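Local coordinates for enterobactin synthetase component F-related protein (PDB 4OXI) that is an adenylation enzyme that binds glycyl-adenosine-5'-phosphate and probably uses ATP to activate glycine in a lipopolysaccharide modification pathway, at residues A[85-90]-A[197-202]; A[95-100]-A[120-125]. All coordinates share one frame; numbering follows the deposited sequence.

Contact 1: A[85-90]-A[197-202]; sequences ALSLSD and TEQDVE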
loop_
_atom_site.group_PDB
_atom_site.type_symbol
_atom_site.label_atom_id
_atom_site.label_comp_id
_atom_site.label_asym_id
_atom_site.label_seq_id
_atom_site.Cartn_x
_atom_site.Cartn_y
_atom_site.Cartn_z
ATOM N N ALA A 85 6.950 -4.107 20.952
ATOM C CA ALA A 85 6.579 -5.109 19.963
ATOM C C ALA A 85 6.517 -6.522 20.559
ATOM O O ALA A 85 5.505 -7.205 20.421
ATOM C CB ALA A 85 7.531 -5.054 18.784
ATOM N N LEU A 86 7.579 -6.952 21.242
ATOM C CA LEU A 86 7.578 -8.273 21.862
ATOM C C LEU A 86 6.627 -8.390 23.053
ATOM O O LEU A 86 6.185 -9.492 23.375
ATOM C CB LEU A 86 8.987 -8.716 22.267
ATOM C CG LEU A 86 10.013 -8.865 21.150
ATOM C CD1 LEU A 86 11.298 -9.473 21.714
ATOM C CD2 LEU A 86 9.463 -9.718 20.016
ATOM N N SER A 87 6.284 -7.284 23.703
ATOM C CA SER A 87 5.253 -7.371 24.741
ATOM C C SER A 87 3.894 -7.696 24.126
ATOM O O SER A 87 3.158 -8.558 24.625
ATOM C CB SER A 87 5.160 -6.075 25.554
ATOM O OG SER A 87 6.364 -5.824 26.262
ATOM N N LEU A 88 3.543 -6.987 23.061
ATOM C CA LEU A 88 2.281 -7.254 22.379
ATOM C C LEU A 88 2.282 -8.669 21.816
ATOM O O LEU A 88 1.344 -9.439 22.017
ATOM C CB LEU A 88 2.079 -6.244 21.246
ATOM C CG LEU A 88 1.739 -4.828 21.715
ATOM C CD1 LEU A 88 1.895 -3.839 20.563
ATOM C CD2 LEU A 88 0.317 -4.787 22.279
ATOM N N SER A 89 3.359 -9.013 21.122
ATOM C CA SER A 89 3.495 -10.323 20.481
ATOM C C SER A 89 3.394 -11.504 21.472
ATOM O O SER A 89 2.704 -12.504 21.208
ATOM C CB SER A 89 4.825 -10.352 19.726
ATOM O OG SER A 89 5.012 -11.584 19.086
ATOM N N ASP A 90 4.071 -11.395 22.611
ATOM C CA ASP A 90 4.005 -12.450 23.619
ATOM C C ASP A 90 2.580 -12.631 24.111
ATOM O O ASP A 90 2.117 -13.748 24.283
ATOM C CB ASP A 90 4.903 -12.131 24.818
ATOM C CG ASP A 90 6.377 -12.343 24.527
ATOM O OD1 ASP A 90 6.710 -12.928 23.464
ATOM O OD2 ASP A 90 7.203 -11.920 25.370
ATOM N N THR A 197 7.074 -4.797 28.895
ATOM C CA THR A 197 8.136 -5.458 29.637
ATOM C C THR A 197 9.420 -5.187 28.880
ATOM O O THR A 197 9.396 -5.075 27.659
ATOM C CB THR A 197 7.919 -6.992 29.627
ATOM O OG1 THR A 197 6.580 -7.295 30.030
ATOM C CG2 THR A 197 8.900 -7.702 30.553
ATOM N N GLU A 198 10.545 -5.095 29.577
ATOM C CA GLU A 198 11.821 -4.951 28.885
ATOM C C GLU A 198 12.217 -6.293 28.289
ATOM O O GLU A 198 11.958 -7.326 28.888
ATOM C CB GLU A 198 12.890 -4.403 29.829
ATOM C CG GLU A 198 12.552 -2.982 30.310
ATOM C CD GLU A 198 13.687 -2.296 31.056
ATOM O OE1 GLU A 198 14.869 -2.620 30.797
ATOM O OE2 GLU A 198 13.383 -1.425 31.898
ATOM N N GLN A 199 12.806 -6.278 27.097
ATOM C CA GLN A 199 13.115 -7.514 26.371
ATOM C C GLN A 199 14.596 -7.576 26.021
ATOM O O GLN A 199 15.195 -6.579 25.627
ATOM C CB GLN A 199 12.284 -7.623 25.080
ATOM C CG GLN A 199 10.770 -7.402 25.245
ATOM C CD GLN A 199 10.050 -8.606 25.860
ATOM O OE1 GLN A 199 10.488 -9.747 25.704
ATOM N NE2 GLN A 199 8.933 -8.351 26.548
ATOM N N ASP A 200 15.184 -8.756 26.160
ATOM C CA ASP A 200 16.603 -8.943 25.902
ATOM C C ASP A 200 16.792 -9.163 24.414
ATOM O O ASP A 200 16.386 -10.197 23.881
ATOM C CB ASP A 200 17.127 -10.154 26.689
ATOM C CG ASP A 200 18.656 -10.234 26.725
ATOM O OD1 ASP A 200 19.330 -9.586 25.889
ATOM O OD2 ASP A 200 19.185 -10.965 27.596
ATOM N N VAL A 201 17.409 -8.192 23.744
ATOM C CA VAL A 201 17.623 -8.294 22.306
ATOM C C VAL A 201 18.730 -9.290 21.935
ATOM O O VAL A 201 18.842 -9.677 20.771
ATOM C CB VAL A 201 17.886 -6.923 21.655
ATOM C CG1 VAL A 201 16.736 -5.978 21.957
ATOM C CG2 VAL A 201 19.203 -6.348 22.130
ATOM N N GLU A 202 19.532 -9.708 22.918
ATOM C CA GLU A 202 20.535 -10.760 22.703
ATOM C C GLU A 202 19.836 -12.082 22.376
ATOM O O GLU A 202 20.357 -12.909 21.625
ATOM C CB GLU A 202 21.433 -10.928 23.940
ATOM C CG GLU A 202 22.250 -9.685 24.320
ATOM C CD GLU A 202 23.517 -9.527 23.489
ATOM O OE1 GLU A 202 23.931 -8.373 23.226
ATOM O OE2 GLU A 202 24.110 -10.561 23.109
#
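Helix 78-95 of the adenylating domain is crossed on its outer side by the irregular linker between strands 190-193 and 216-222. Here Ser87 and Leu86 of the helix meet Thr197 and Gln199 of the linker. The one hydrogen bond across the contact runs from Thr197 N to Ser87 OG, 2.9 Å and nearly straight at 166°. Ser87 OG sits beside its own backbone N, and from there it also bonds to Asp83 O, one turn back in the helix. The hydroxyl thus ties the linker backbone to the helix backbone.

Gln199 lays its side chain over Leu86. Gln199 CG lies 3.7 Å from Leu86 CB, and the two chains slant across one another. Leu86 CD1 is 4.0 Å from Gln199 CB. The Gln199 chain is bent at chi2 (-76°), which turns the amide along the helix toward Asp90, with NE2 on the Ser87 side. Gln199 NE2 comes within 3.6 Å of Ser87 OG without bonding to it, and makes a weak bond to Thr197 O at 3.5 Å. That bond ties the amide to its own linker. Asp90 approaches from the opposite direction, with its carboxylate plane 73° from the amide plane. The separation is loose, 4.0 Å from Asp90 OD2 to Gln199 OE1.

The linker backbone has further ties to the same helix. Gln199 N bonds to Asp83 OD1, and Gln199 O accepts from Gln79 NE2. Farther along, Asp200 OD1 accepts from Glu202 N in an Asx turn. The whole is surface packing of an extended linker against a helix, held through backbone groups and polar helix side chains.

Contact 2: A[95-100]-A[120-125]; sequences QGVQRV and GGMTYI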
loop_
_atom_site.group_PDB
_atom_site.type_symbol
_atom_site.label_atom_id
_atom_site.label_comp_id
_atom_site.label_asym_id
_atom_site.label_seq_id
_atom_site.Cartn_x
_atom_site.Cartn_y
_atom_site.Cartn_z
ATOM N N GLN A 95 -2.657 -15.630 23.884
ATOM C CA GLN A 95 -4.087 -15.546 23.583
ATOM C C GLN A 95 -4.470 -16.416 22.392
ATOM O O GLN A 95 -5.646 -16.631 22.139
ATOM C CB GLN A 95 -4.486 -14.096 23.277
ATOM C CG GLN A 95 -4.574 -13.193 24.503
ATOM C CD GLN A 95 -5.748 -13.562 25.389
ATOM O OE1 GLN A 95 -5.576 -14.169 26.443
ATOM N NE2 GLN A 95 -6.946 -13.213 24.956
ATOM N N GLY A 96 -3.484 -16.902 21.649
ATOM C CA GLY A 96 -3.777 -17.679 20.453
ATOM C C GLY A 96 -4.362 -16.838 19.331
ATOM O O GLY A 96 -5.177 -17.316 18.541
ATOM N N VAL A 97 -3.945 -15.574 19.281
ATOM C CA VAL A 97 -4.342 -14.645 18.239
ATOM C C VAL A 97 -3.451 -14.866 17.041
ATOM O O VAL A 97 -2.236 -14.960 17.196
ATOM C CB VAL A 97 -4.154 -13.188 18.726
ATOM C CG1 VAL A 97 -4.380 -12.206 17.596
ATOM C CG2 VAL A 97 -5.111 -12.892 19.864
ATOM N N GLN A 98 -4.035 -14.939 15.846
ATOM C CA GLN A 98 -3.234 -15.000 14.619
ATOM C C GLN A 98 -3.375 -13.721 13.789
ATOM O O GLN A 98 -2.403 -13.240 13.197
ATOM C CB GLN A 98 -3.616 -16.218 13.765
ATOM C CG GLN A 98 -2.970 -16.203 12.362
ATOM C CD GLN A 98 -1.441 -16.271 12.401
ATOM O OE1 GLN A 98 -0.862 -16.960 13.244
ATOM N NE2 GLN A 98 -0.780 -15.554 11.485
ATOM N N ARG A 99 -4.587 -13.167 13.748
ATOM C CA ARG A 99 -4.852 -11.981 12.939
ATOM C C ARG A 99 -5.244 -10.778 13.799
ATOM O O ARG A 99 -6.149 -10.868 14.636
ATOM C CB ARG A 99 -5.945 -12.273 11.903
ATOM C CG ARG A 99 -5.606 -13.445 10.968
ATOM C CD ARG A 99 -6.639 -13.605 9.861
ATOM N NE ARG A 99 -6.219 -14.600 8.881
ATOM C CZ ARG A 99 -6.961 -14.988 7.849
ATOM N NH1 ARG A 99 -8.156 -14.455 7.650
ATOM N NH2 ARG A 99 -6.512 -15.911 7.020
ATOM N N VAL A 100 -4.563 -9.654 13.599
ATOM C CA VAL A 100 -4.893 -8.445 14.340
ATOM C C VAL A 100 -5.219 -7.324 13.379
ATOM O O VAL A 100 -4.446 -7.029 12.466
ATOM C CB VAL A 100 -3.727 -7.985 15.233
ATOM C CG1 VAL A 100 -4.123 -6.727 16.014
ATOM C CG2 VAL A 100 -3.360 -9.071 16.194
ATOM N N GLY A 120 6.322 -11.760 15.701
ATOM C CA GLY A 120 5.602 -12.909 16.217
ATOM C C GLY A 120 5.003 -13.858 15.181
ATOM O O GLY A 120 4.281 -14.790 15.544
ATOM N N GLY A 121 5.279 -13.639 13.898
ATOM C CA GLY A 121 4.730 -14.511 12.869
ATOM C C GLY A 121 3.217 -14.417 12.686
ATOM O O GLY A 121 2.568 -15.345 12.206
ATOM N N MET A 122 2.641 -13.285 13.059
ATOM C CA MET A 122 1.199 -13.119 12.930
ATOM C C MET A 122 0.793 -12.346 11.678
ATOM O O MET A 122 1.642 -12.055 10.823
ATOM C CB MET A 122 0.646 -12.516 14.212
ATOM C CG MET A 122 0.796 -13.525 15.363
ATOM S SD MET A 122 0.619 -12.774 16.963
ATOM C CE MET A 122 -0.862 -11.826 16.590
ATOM N N THR A 123 -0.501 -12.058 11.553
ATOM C CA THR A 123 -1.041 -11.399 10.361
ATOM C C THR A 123 -1.692 -10.094 10.766
ATOM O O THR A 123 -2.571 -10.085 11.639
ATOM C CB THR A 123 -2.151 -12.253 9.707
ATOM O OG1 THR A 123 -1.711 -13.611 9.580
ATOM C CG2 THR A 123 -2.524 -11.706 8.332
ATOM N N TYR A 124 -1.285 -8.985 10.148
ATOM C CA TYR A 124 -1.946 -7.730 10.464
ATOM C C TYR A 124 -2.850 -7.246 9.340
ATOM O O TYR A 124 -2.609 -7.521 8.163
ATOM C CB TYR A 124 -0.969 -6.652 10.961
ATOM C CG TYR A 124 -0.180 -5.898 9.905
ATOM C CD1 TYR A 124 -0.684 -4.729 9.331
ATOM C CD2 TYR A 124 1.099 -6.319 9.529
ATOM C CE1 TYR A 124 0.046 -4.021 8.380
ATOM C CE2 TYR A 124 1.844 -5.615 8.574
ATOM C CZ TYR A 124 1.309 -4.471 8.016
ATOM O OH TYR A 124 2.039 -3.769 7.095
ATOM N N ILE A 125 -3.904 -6.540 9.729
ATOM C CA ILE A 125 -4.909 -6.053 8.799
ATOM C C ILE A 125 -5.150 -4.567 9.062
ATOM O O ILE A 125 -5.863 -4.196 9.992
ATOM C CB ILE A 125 -6.225 -6.818 8.994
ATOM C CG1 ILE A 125 -5.957 -8.331 8.968
ATOM C CG2 ILE A 125 -7.263 -6.432 7.914
ATOM C CD1 ILE A 125 -7.039 -9.143 9.600
HETATM O O HOH W 1 -3.464 -15.441 8.877
#
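Strands 99-102 and 123-126 run parallel, with Arg99 level with Thr123 and Val100 level with Tyr124. Thr123 N bonds to Gln98 O, Val100 N to Thr123 O and Ile125 N to Val100 O, each at 2.8 Å.

Gln98 adds a side-chain bond at the start of the pair. Its CG is anti to the backbone N (chi1 171°), and a bend at chi2 brings the amide back over the other segment. Gln98 NE2 then donates to Thr123 OG1 at 2.9 Å, with the hydroxyl almost in the amide plane. Gln98 NE2 also makes a weak bond to Gly121 O at 3.4 Å. Thr123 OG1 also bonds to Tyr216 O, and to a water 2.6 Å away. This water lies in plane at the edge of the Arg99 guanidinium and accepts from Arg99 NE. The Arg99 chain runs extended alongside Thr123, with Arg99 CG near Thr123 CB, and its NH1 goes on to Thr143 O.

Met122 lies against the opposite side of the strand pair from Arg99 and Thr123. Its bend at chi3 (47°) puts Met122 CE 3.7 Å from both Val97 CG1 and Val100 CG2. Trp92 of helix 78-95 touches all three side chains. Gly121 closes helix 108-119 with a Schellman motif just before the second strand. Strand, helix and adjacent parallel strand form a classic beta-alpha-beta unit of a parallel sheet, with helix 108-119 as the connection.

Helix 78-95 joins the two contacts. Its outer side takes the linker of contact 1, and strand 99-102 of contact 2 follows it in the chain. The centres of the contacts are 16 Å apart. They touch directly where Ser89 OG packs 3.2 Å from Gly120 CA. Leu86 and Ala85 of contact 1 also reach helix 108-119, the connecting helix of the beta-alpha-beta unit in contact 2. The linker of 197-202 leads on to strand 216-222, whose Tyr216 bonds to Thr123. Neither contact forms the ligand site: the side chain of Tyr124 in contact 2 is about 12 Å from the bound glycyl-adenosine-5'-phosphate, and contact 1 lies at the surface, its centre about 27 Å from the chain's centre.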